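Local atomic coordinates of Alpha/beta hydrolase (Paenibacillus sp. VTT E-133280, PDB entry 6TJ2), a protein that probably acts outside the cell as an esterase that hydrolyses methyl salicylate, much like tobacco salicylic acid binding protein 2. Residues 73-78 with 106-111; 142-147 with 218-223; 151-156 with 211-216. One frame throughout, in Å; residues are numbered along the deposited sequence.

Overall arrangement
All three contacts belong to one alpha/beta-hydrolase fold. Interaction 1 lies at the edge of the parallel sheet. It packs strand 73-75 against the turn before strand 111-117 through apolar groups round one aromatic ring. Interactions 2 and 3 touch each other, with centres about 12 Å apart. They tie the chain after strand 134-139 to that before strand 226-231. Interaction 2 rests on one tyrosine-to-backbone hydrogen bond, interaction 3 on a salt bridge, a water and a small apolar contact. Interactions 1 and 3 each include an exposed lysine beside a buried residue; no residue touching in interaction 2 is exposed. Interaction 1 stands apart, its centre about 21 and 26 Å from the centres of interactions 2 and 3.

Interaction 1: 73-78 with 106-111; sequences TVYTPE and KDLKDF
Tyr75 and Leu108 mark the closest approach of the two backbones, with their CA atoms 9.5 Å apart. Residues 73-75 form a short strand that runs on into a loop. Residues 106-111 are the link between a helix and the next strand. Asp107, the first residue to leave the helical conformation, has a positive phi of 47° in a Schellman motif, and the chain then turns back toward the sheet. Side chains bridge the gap between the backbones.

The CB atoms of Tyr75 and Leu108 point toward the opposing segment. Leu108 lays both methyls over one face of the Tyr75 ring. CD2 makes a CH-pi contact, 3.9 Å from the centroid of the Tyr75 ring and 30° off its normal. CD1 lies nearer the rim, 3.7 Å from Tyr75 CD1. In Tyr75, chi1 of -62° sets CG anti to the carbonyl carbon and brings the ring against Leu108. Lys106 contributes carbon rather than charge. Its CD meets Tyr75 CE2 at 4.0 Å, obliquely to the ring. With an alanine in place of Tyr75, both Leu108 methyls would probably lose the ring face they rest on, and Lys106 CD would lose its neighbour. Within the turn, Lys109 NZ and Asp107 OD2 form a salt bridge at 3.3 Å, weak as a hydrogen bond. One guanidinium nitrogen, Arg133 NH1, meets both Asp107 OD1 and Leu108 O.

Strand 73-75 is outermost in the parallel sheet of this chain and is hydrogen-bonded to strand 46-50. Helix 92-105 lies in the crossover from strand 73-75 to strand 111-117. Its Tyr102 touches both Tyr75 and Leu108, so the contact packs the last turn of the helix and the edge strand together.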
loop_
_atom_site.group_PDB
_atom_site.type_symbol
_atom_site.label_atom_id
_atom_site.label_comp_id
_atom_site.label_asym_id
_atom_site.label_seq_id
_atom_site.Cartn_x
_atom_site.Cartn_y
_atom_site.Cartn_z
ATOM N N THR A 73 18.198 -22.714 -12.094
ATOM C CA THR A 73 18.093 -22.974 -13.534
ATOM C C THR A 73 16.965 -22.086 -14.084
ATOM O O THR A 73 15.914 -22.011 -13.446
ATOM C CB THR A 73 17.838 -24.444 -13.809
ATOM O OG1 THR A 73 18.956 -25.162 -13.268
ATOM C CG2 THR A 73 17.745 -24.739 -15.290
ATOM N N VAL A 74 17.249 -21.367 -15.151
ATOM C CA VAL A 74 16.272 -20.359 -15.638
ATOM C C VAL A 74 16.090 -20.533 -17.147
ATOM O O VAL A 74 17.084 -20.426 -17.900
ATOM C CB VAL A 74 16.697 -18.931 -15.315
ATOM C CG1 VAL A 74 15.629 -17.942 -15.748
ATOM C CG2 VAL A 74 17.038 -18.752 -13.840
ATOM N N TYR A 75 14.870 -20.751 -17.576
ATOM C CA TYR A 75 14.466 -20.814 -19.007
ATOM C C TYR A 75 13.642 -19.572 -19.313
ATOM O O TYR A 75 12.739 -19.206 -18.515
ATOM C CB TYR A 75 13.665 -22.069 -19.301
ATOM C CG TYR A 75 14.432 -23.333 -19.063
ATOM C CD1 TYR A 75 14.293 -24.042 -17.875
ATOM C CD2 TYR A 75 15.335 -23.786 -19.991
ATOM C CE1 TYR A 75 15.030 -25.181 -17.613
ATOM C CE2 TYR A 75 16.043 -24.949 -19.755
ATOM C CZ TYR A 75 15.894 -25.639 -18.582
ATOM O OH TYR A 75 16.614 -26.802 -18.368
ATOM N N THR A 76 13.954 -18.879 -20.381
ATOM C CA THR A 76 13.227 -17.669 -20.847
ATOM C C THR A 76 12.775 -17.866 -22.293
ATOM O O THR A 76 13.364 -17.276 -23.187
ATOM C CB THR A 76 14.079 -16.420 -20.703
ATOM O OG1 THR A 76 15.290 -16.488 -21.463
ATOM C CG2 THR A 76 14.489 -16.222 -19.259
ATOM N N PRO A 77 11.755 -18.675 -22.524
ATOM C CA PRO A 77 11.323 -18.955 -23.899
ATOM C C PRO A 77 10.762 -17.709 -24.562
ATOM O O PRO A 77 10.063 -16.890 -23.919
ATOM C CB PRO A 77 10.231 -20.011 -23.708
ATOM C CG PRO A 77 9.722 -19.782 -22.301
ATOM C CD PRO A 77 10.952 -19.387 -21.535
ATOM N N GLU A 78 10.951 -17.642 -25.859
ATOM C CA GLU A 78 10.156 -16.726 -26.681
ATOM C C GLU A 78 8.874 -17.465 -27.121
ATOM O O GLU A 78 8.799 -18.721 -27.027
ATOM C CB GLU A 78 10.943 -16.303 -27.919
ATOM C CG GLU A 78 10.328 -15.149 -28.673
ATOM C CD GLU A 78 10.002 -14.047 -27.693
ATOM O OE1 GLU A 78 10.928 -13.236 -27.436
ATOM O OE2 GLU A 78 8.837 -13.962 -27.256
ATOM N N LYS A 106 11.877 -29.749 -24.175
ATOM C CA LYS A 106 12.985 -29.812 -23.189
ATOM C C LYS A 106 12.627 -30.748 -22.052
ATOM O O LYS A 106 13.474 -30.898 -21.127
ATOM C CB LYS A 106 13.336 -28.412 -22.737
ATOM C CG LYS A 106 13.953 -27.525 -23.802
ATOM C CD LYS A 106 14.399 -26.221 -23.226
ATOM C CE LYS A 106 15.033 -25.246 -24.184
ATOM N NZ LYS A 106 16.331 -25.749 -24.677
ATOM N N ASP A 107 11.458 -31.384 -22.038
ATOM C CA ASP A 107 10.936 -32.260 -20.980
ATOM C C ASP A 107 11.112 -31.590 -19.607
ATOM O O ASP A 107 11.479 -32.240 -18.611
ATOM C CB ASP A 107 11.527 -33.692 -21.053
ATOM C CG ASP A 107 10.749 -34.665 -20.188
ATOM O OD1 ASP A 107 9.545 -34.521 -20.034
ATOM O OD2 ASP A 107 11.361 -35.530 -19.524
ATOM N N LEU A 108 10.687 -30.349 -19.458
ATOM C CA LEU A 108 10.887 -29.603 -18.199
ATOM C C LEU A 108 9.861 -30.099 -17.197
ATOM O O LEU A 108 8.689 -30.327 -17.591
ATOM C CB LEU A 108 10.711 -28.106 -18.433
ATOM C CG LEU A 108 11.710 -27.491 -19.397
ATOM C CD1 LEU A 108 11.560 -25.989 -19.516
ATOM C CD2 LEU A 108 13.135 -27.836 -19.020
ATOM N N LYS A 109 10.254 -30.280 -15.932
ATOM C CA LYS A 109 9.300 -30.617 -14.880
ATOM C C LYS A 109 9.790 -30.098 -13.527
ATOM O O LYS A 109 10.947 -29.645 -13.420
ATOM C CB LYS A 109 8.966 -32.098 -14.884
ATOM C CG LYS A 109 10.195 -32.937 -14.871
ATOM C CD LYS A 109 9.935 -34.434 -15.121
ATOM C CE LYS A 109 9.849 -34.840 -16.572
ATOM N NZ LYS A 109 9.926 -36.313 -16.706
ATOM N N ASP A 110 8.851 -30.071 -12.612
ATOM C CA ASP A 110 9.032 -29.611 -11.226
ATOM C C ASP A 110 9.606 -28.193 -11.237
ATOM O O ASP A 110 10.490 -27.880 -10.448
ATOM C CB ASP A 110 9.961 -30.583 -10.483
ATOM C CG ASP A 110 9.925 -30.418 -8.977
ATOM O OD1 ASP A 110 8.823 -30.141 -8.407
ATOM O OD2 ASP A 110 11.028 -30.579 -8.381
ATOM N N PHE A 111 9.008 -27.324 -12.051
ATOM C CA PHE A 111 9.499 -25.957 -12.244
ATOM C C PHE A 111 8.473 -24.952 -11.698
ATOM O O PHE A 111 7.264 -25.194 -11.560
ATOM C CB PHE A 111 9.877 -25.697 -13.705
ATOM C CG PHE A 111 8.785 -25.847 -14.710
ATOM C CD1 PHE A 111 7.822 -24.852 -14.940
ATOM C CD2 PHE A 111 8.710 -27.002 -15.456
ATOM C CE1 PHE A 111 6.851 -25.037 -15.907
ATOM C CE2 PHE A 111 7.705 -27.191 -16.376
ATOM C CZ PHE A 111 6.763 -26.222 -16.602
#

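Interaction 2: 142-147 with 218-223; sequences AFAPLD and KFYSLQ
Asp147 and Tyr220 are the nearest pair along the two backbones, with CA atoms 8.0 Å apart. In this alpha/beta-hydrolase fold, residues 142-147 belong to the loop after strand 134-139, and Tyr220 sits on the short, weakly bonded helix 217-221 that precedes strand 226-231.

Tyr220 carries the contact. Its OH donates to Pro145 O at 2.7 Å. The carbonyl oxygen lies at the edge of the ring, near its plane. The hydroxyl sits above the carbonyl plane, 50° out of it, with a C=O...O angle of 119°. Pro145 O also accepts from Gln124 NE2 of helix 119-129, so two donors hold this buried carbonyl. Ala144 O is also close to the hydroxyl, but the angle is poor; it is bonded to His251 ND1 instead.

Leu146 adds an apolar touch. Its CB points away, yet with CG anti to the carbonyl carbon (chi1 -60°) CD2 comes back to 3.9 Å from Tyr220 CZ, and the two side chains cross at about a right angle. Phe219 covers one face of the Tyr220 ring, with its CD2 over the ring centre. Asp147 OD1 accepts from Leu216 N, and Asp147 OD2 forms a salt bridge with Lys217 NZ.

The same loop runs close to the probable active site, since Phe143 is backbone-bonded to Ser117, the likely nucleophile. In the short helix, Lys218 O accepts both Ser221 OG at 2.8 Å and Ser221 N at 3.0 Å.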
loop_
_atom_site.group_PDB
_atom_site.type_symbol
_atom_site.label_atom_id
_atom_site.label_comp_id
_atom_site.label_asym_id
_atom_site.label_seq_id
_atom_site.Cartn_x
_atom_site.Cartn_y
_atom_site.Cartn_z
ATOM N N ALA A 142 1.235 -9.288 -12.774
ATOM C CA ALA A 142 0.623 -10.014 -13.880
ATOM C C ALA A 142 -0.897 -9.987 -13.781
ATOM O O ALA A 142 -1.495 -9.880 -12.698
ATOM C CB ALA A 142 1.135 -11.437 -13.979
ATOM N N PHE A 143 -1.522 -10.099 -14.928
ATOM C CA PHE A 143 -2.983 -10.244 -15.009
ATOM C C PHE A 143 -3.358 -11.673 -14.681
ATOM O O PHE A 143 -2.632 -12.637 -15.025
ATOM C CB PHE A 143 -3.463 -9.863 -16.411
ATOM C CG PHE A 143 -3.118 -8.450 -16.762
ATOM C CD1 PHE A 143 -3.815 -7.418 -16.149
ATOM C CD2 PHE A 143 -2.063 -8.135 -17.608
ATOM C CE1 PHE A 143 -3.463 -6.094 -16.417
ATOM C CE2 PHE A 143 -1.697 -6.821 -17.826
ATOM C CZ PHE A 143 -2.425 -5.810 -17.280
ATOM N N ALA A 144 -4.506 -11.847 -14.049
ATOM C CA ALA A 144 -5.098 -13.166 -13.775
ATOM C C ALA A 144 -6.569 -13.089 -14.122
ATOM O O ALA A 144 -7.400 -13.036 -13.209
ATOM C CB ALA A 144 -4.825 -13.519 -12.328
ATOM N N PRO A 145 -6.929 -13.012 -15.406
ATOM C CA PRO A 145 -8.345 -12.945 -15.744
ATOM C C PRO A 145 -9.085 -14.121 -15.104
ATOM O O PRO A 145 -8.569 -15.225 -14.945
ATOM C CB PRO A 145 -8.395 -13.048 -17.268
ATOM C CG PRO A 145 -7.009 -12.571 -17.667
ATOM C CD PRO A 145 -6.046 -13.027 -16.591
ATOM N N LEU A 146 -10.360 -13.856 -14.792
ATOM C CA LEU A 146 -11.283 -14.961 -14.449
ATOM C C LEU A 146 -11.748 -15.648 -15.732
ATOM O O LEU A 146 -11.649 -15.054 -16.826
ATOM C CB LEU A 146 -12.488 -14.373 -13.690
ATOM C CG LEU A 146 -12.155 -13.654 -12.378
ATOM C CD1 LEU A 146 -13.421 -13.085 -11.703
ATOM C CD2 LEU A 146 -11.443 -14.569 -11.422
ATOM N N ASP A 147 -12.383 -16.807 -15.558
ATOM C CA ASP A 147 -13.008 -17.534 -16.683
ATOM C C ASP A 147 -13.938 -16.619 -17.470
ATOM O O ASP A 147 -14.737 -15.875 -16.855
ATOM C CB ASP A 147 -13.711 -18.772 -16.154
ATOM C CG ASP A 147 -14.338 -19.535 -17.305
ATOM O OD1 ASP A 147 -13.666 -19.819 -18.299
ATOM O OD2 ASP A 147 -15.565 -19.811 -17.206
ATOM N N LYS A 218 -10.348 -24.879 -16.123
ATOM C CA LYS A 218 -9.357 -25.864 -15.672
ATOM C C LYS A 218 -8.386 -25.163 -14.710
ATOM O O LYS A 218 -8.082 -25.711 -13.661
ATOM C CB LYS A 218 -8.694 -26.598 -16.835
ATOM C CG LYS A 218 -7.609 -27.543 -16.371
ATOM C CD LYS A 218 -7.275 -28.656 -17.352
ATOM C CE LYS A 218 -6.403 -29.740 -16.750
ATOM N NZ LYS A 218 -7.084 -30.399 -15.614
ATOM N N PHE A 219 -7.859 -23.993 -15.095
ATOM C CA PHE A 219 -6.904 -23.270 -14.233
ATOM C C PHE A 219 -7.457 -23.081 -12.823
ATOM O O PHE A 219 -6.745 -23.323 -11.837
ATOM C CB PHE A 219 -6.546 -21.919 -14.829
ATOM C CG PHE A 219 -5.718 -21.080 -13.892
ATOM C CD1 PHE A 219 -4.377 -21.359 -13.718
ATOM C CD2 PHE A 219 -6.281 -20.106 -13.095
ATOM C CE1 PHE A 219 -3.644 -20.669 -12.780
ATOM C CE2 PHE A 219 -5.530 -19.404 -12.159
ATOM C CZ PHE A 219 -4.204 -19.671 -12.019
ATOM N N TYR A 220 -8.711 -22.650 -12.746
ATOM C CA TYR A 220 -9.342 -22.350 -11.433
ATOM C C TYR A 220 -9.736 -23.632 -10.692
ATOM O O TYR A 220 -10.005 -23.478 -9.499
ATOM C CB TYR A 220 -10.511 -21.373 -11.585
ATOM C CG TYR A 220 -9.990 -19.975 -11.825
ATOM C CD1 TYR A 220 -9.341 -19.296 -10.804
ATOM C CD2 TYR A 220 -10.015 -19.388 -13.049
ATOM C CE1 TYR A 220 -8.828 -18.019 -11.004
ATOM C CE2 TYR A 220 -9.472 -18.138 -13.292
ATOM C CZ TYR A 220 -8.863 -17.439 -12.261
ATOM O OH TYR A 220 -8.289 -16.207 -12.430
ATOM N N SER A 221 -9.595 -24.823 -11.261
ATOM C CA SER A 221 -9.780 -26.097 -10.519
ATOM C C SER A 221 -8.441 -26.679 -10.071
ATOM O O SER A 221 -8.469 -27.567 -9.222
ATOM C CB SER A 221 -10.509 -27.069 -11.398
ATOM O OG SER A 221 -9.626 -27.605 -12.380
ATOM N N LEU A 222 -7.313 -26.182 -10.563
ATOM C CA LEU A 222 -5.969 -26.749 -10.277
ATOM C C LEU A 222 -5.617 -26.556 -8.809
ATOM O O LEU A 222 -5.960 -25.509 -8.260
ATOM C CB LEU A 222 -4.907 -26.046 -11.130
ATOM C CG LEU A 222 -4.979 -26.295 -12.635
ATOM C CD1 LEU A 222 -3.808 -25.621 -13.356
ATOM C CD2 LEU A 222 -5.049 -27.776 -12.953
ATOM N N GLN A 223 -4.932 -27.548 -8.225
ATOM C CA GLN A 223 -4.520 -27.510 -6.794
ATOM C C GLN A 223 -3.076 -26.997 -6.646
ATOM O O GLN A 223 -2.504 -27.000 -5.531
ATOM C CB GLN A 223 -4.781 -28.908 -6.217
ATOM C CG GLN A 223 -6.264 -29.218 -6.139
ATOM C CD GLN A 223 -6.936 -28.185 -5.266
ATOM O OE1 GLN A 223 -7.659 -27.308 -5.733
ATOM N NE2 GLN A 223 -6.643 -28.245 -3.981
#

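Interaction 3: 151-156 with 211-216; sequences VADQFP and FEKLDL
The Phe211 ring meets Ala152 CB obliquely, with Phe211 CD1 and CE1 both 3.6 Å from that methyl. Arg167 makes a cation-pi contact with the same ring, and Leu160 and Phe163 of helix 157-170 also pack on it. The other flat group is the Asp153 carboxylate. Lys213 NZ binds Asp153 OD2 at 2.8 Å on its syn lone pair, and reaches Asp153 OD1 by a weak bond of 3.2 Å. This makes a forked salt bridge near the surface, between a partly exposed aspartate and an exposed lysine. The Lys213 chain bends at chi2 (-47°), which turns the ammonium back although CB points away.

The backbones come close too, with the CA atoms of Ala152 and Phe211 5.5 Å apart. One water bridges the two segments: it accepts from Val151 N at 2.9 Å and donates to Glu212 O at 2.8 Å.

The two segments lie where the chain enters and leaves the mainly helical insertion between strands 134-139 and 226-231. Such an insertion is consistent with the cap, or lid, of many alpha/beta-hydrolases, and this contact joins its two ends.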
loop_
_atom_site.group_PDB
_atom_site.type_symbol
_atom_site.label_atom_id
_atom_site.label_comp_id
_atom_site.label_asym_id
_atom_site.label_seq_id
_atom_site.Cartn_x
_atom_site.Cartn_y
_atom_site.Cartn_z
ATOM N N VAL A 151 -7.653 -10.258 -21.144
ATOM C CA VAL A 151 -6.687 -9.358 -20.482
ATOM C C VAL A 151 -7.156 -7.911 -20.560
ATOM O O VAL A 151 -7.161 -7.194 -19.532
ATOM C CB VAL A 151 -5.281 -9.570 -21.062
ATOM C CG1 VAL A 151 -4.338 -8.491 -20.593
ATOM C CG2 VAL A 151 -4.776 -10.940 -20.723
ATOM N N ALA A 152 -7.652 -7.485 -21.708
ATOM C CA ALA A 152 -8.129 -6.104 -21.895
ATOM C C ALA A 152 -9.316 -5.811 -20.949
ATOM O O ALA A 152 -9.347 -4.653 -20.429
ATOM C CB ALA A 152 -8.530 -5.907 -23.355
ATOM N N ASP A 153 -10.122 -6.811 -20.666
ATOM C CA ASP A 153 -11.284 -6.682 -19.746
ATOM C C ASP A 153 -10.815 -6.209 -18.368
ATOM O O ASP A 153 -11.653 -5.752 -17.574
ATOM C CB ASP A 153 -12.079 -7.975 -19.609
ATOM C CG ASP A 153 -12.996 -8.360 -20.785
ATOM O OD1 ASP A 153 -13.334 -7.431 -21.568
ATOM O OD2 ASP A 153 -13.340 -9.543 -20.841
ATOM N N GLN A 154 -9.569 -6.432 -17.965
ATOM C CA GLN A 154 -9.125 -6.097 -16.604
ATOM C C GLN A 154 -8.912 -4.615 -16.439
ATOM O O GLN A 154 -8.830 -4.158 -15.301
ATOM C CB GLN A 154 -7.779 -6.788 -16.318
ATOM C CG GLN A 154 -7.784 -8.306 -16.494
ATOM C CD GLN A 154 -8.992 -8.995 -15.937
ATOM O OE1 GLN A 154 -9.310 -8.806 -14.733
ATOM N NE2 GLN A 154 -9.703 -9.741 -16.767
ATOM N N PHE A 155 -8.837 -3.854 -17.533
ATOM C CA PHE A 155 -8.461 -2.426 -17.425
ATOM C C PHE A 155 -9.665 -1.546 -17.082
ATOM O O PHE A 155 -10.802 -1.858 -17.411
ATOM C CB PHE A 155 -7.829 -1.941 -18.726
ATOM C CG PHE A 155 -6.386 -2.373 -18.858
ATOM C CD1 PHE A 155 -5.361 -1.500 -18.544
ATOM C CD2 PHE A 155 -6.103 -3.665 -19.261
ATOM C CE1 PHE A 155 -4.040 -1.923 -18.623
ATOM C CE2 PHE A 155 -4.778 -4.055 -19.390
ATOM C CZ PHE A 155 -3.757 -3.172 -19.089
ATOM N N PRO A 156 -9.402 -0.349 -16.526
ATOM C CA PRO A 156 -10.451 0.675 -16.439
ATOM C C PRO A 156 -11.009 0.951 -17.836
ATOM O O PRO A 156 -10.279 0.816 -18.833
ATOM C CB PRO A 156 -9.728 1.884 -15.859
ATOM C CG PRO A 156 -8.497 1.332 -15.190
ATOM C CD PRO A 156 -8.106 0.107 -15.988
ATOM N N PHE A 211 -7.469 -9.296 -26.364
ATOM C CA PHE A 211 -8.933 -9.091 -26.387
ATOM C C PHE A 211 -9.689 -10.411 -26.418
ATOM O O PHE A 211 -10.938 -10.393 -26.242
ATOM C CB PHE A 211 -9.327 -8.227 -27.575
ATOM C CG PHE A 211 -8.832 -6.821 -27.470
ATOM C CD1 PHE A 211 -9.600 -5.879 -26.798
ATOM C CD2 PHE A 211 -7.620 -6.433 -27.987
ATOM C CE1 PHE A 211 -9.149 -4.581 -26.648
ATOM C CE2 PHE A 211 -7.188 -5.123 -27.854
ATOM C CZ PHE A 211 -7.928 -4.207 -27.163
ATOM N N GLU A 212 -9.042 -11.555 -26.569
ATOM C CA GLU A 212 -9.742 -12.867 -26.593
ATOM C C GLU A 212 -10.225 -13.232 -25.199
ATOM O O GLU A 212 -9.490 -13.128 -24.179
ATOM C CB GLU A 212 -8.825 -13.953 -27.144
ATOM C CG GLU A 212 -8.532 -13.855 -28.604
ATOM C CD GLU A 212 -7.609 -14.955 -29.051
ATOM O OE1 GLU A 212 -6.392 -14.808 -28.905
ATOM O OE2 GLU A 212 -8.134 -15.974 -29.575
ATOM N N LYS A 213 -11.466 -13.698 -25.120
ATOM C CA LYS A 213 -12.033 -14.286 -23.890
ATOM C C LYS A 213 -11.385 -15.614 -23.611
ATOM O O LYS A 213 -11.254 -16.416 -24.556
ATOM C CB LYS A 213 -13.535 -14.508 -24.054
ATOM C CG LYS A 213 -14.290 -13.250 -24.369
ATOM C CD LYS A 213 -13.997 -12.033 -23.555
ATOM C CE LYS A 213 -15.222 -11.137 -23.600
ATOM N NZ LYS A 213 -14.949 -9.718 -23.181
ATOM N N LEU A 214 -10.907 -15.853 -22.398
ATOM C CA LEU A 214 -10.205 -17.099 -22.091
ATOM C C LEU A 214 -11.069 -18.078 -21.324
ATOM O O LEU A 214 -11.711 -17.697 -20.358
ATOM C CB LEU A 214 -8.933 -16.725 -21.329
ATOM C CG LEU A 214 -8.019 -15.740 -22.042
ATOM C CD1 LEU A 214 -6.869 -15.376 -21.151
ATOM C CD2 LEU A 214 -7.485 -16.333 -23.342
ATOM N N ASP A 215 -11.009 -19.330 -21.736
ATOM C CA ASP A 215 -11.619 -20.444 -20.988
ATOM C C ASP A 215 -10.609 -20.915 -19.941
ATOM O O ASP A 215 -9.573 -21.528 -20.289
ATOM C CB ASP A 215 -12.007 -21.584 -21.923
ATOM C CG ASP A 215 -12.728 -22.713 -21.217
ATOM O OD1 ASP A 215 -12.596 -22.871 -19.940
ATOM O OD2 ASP A 215 -13.464 -23.446 -21.965
ATOM N N LEU A 216 -10.896 -20.596 -18.679
ATOM C CA LEU A 216 -9.958 -20.813 -17.558
ATOM C C LEU A 216 -10.570 -21.648 -16.435
ATOM O O LEU A 216 -10.039 -21.680 -15.354
ATOM C CB LEU A 216 -9.482 -19.453 -17.044
ATOM C CG LEU A 216 -8.764 -18.567 -18.023
ATOM C CD1 LEU A 216 -8.533 -17.205 -17.423
ATOM C CD2 LEU A 216 -7.436 -19.210 -18.411
HETATM O O HOH W 1 -7.055 -12.138 -23.262
#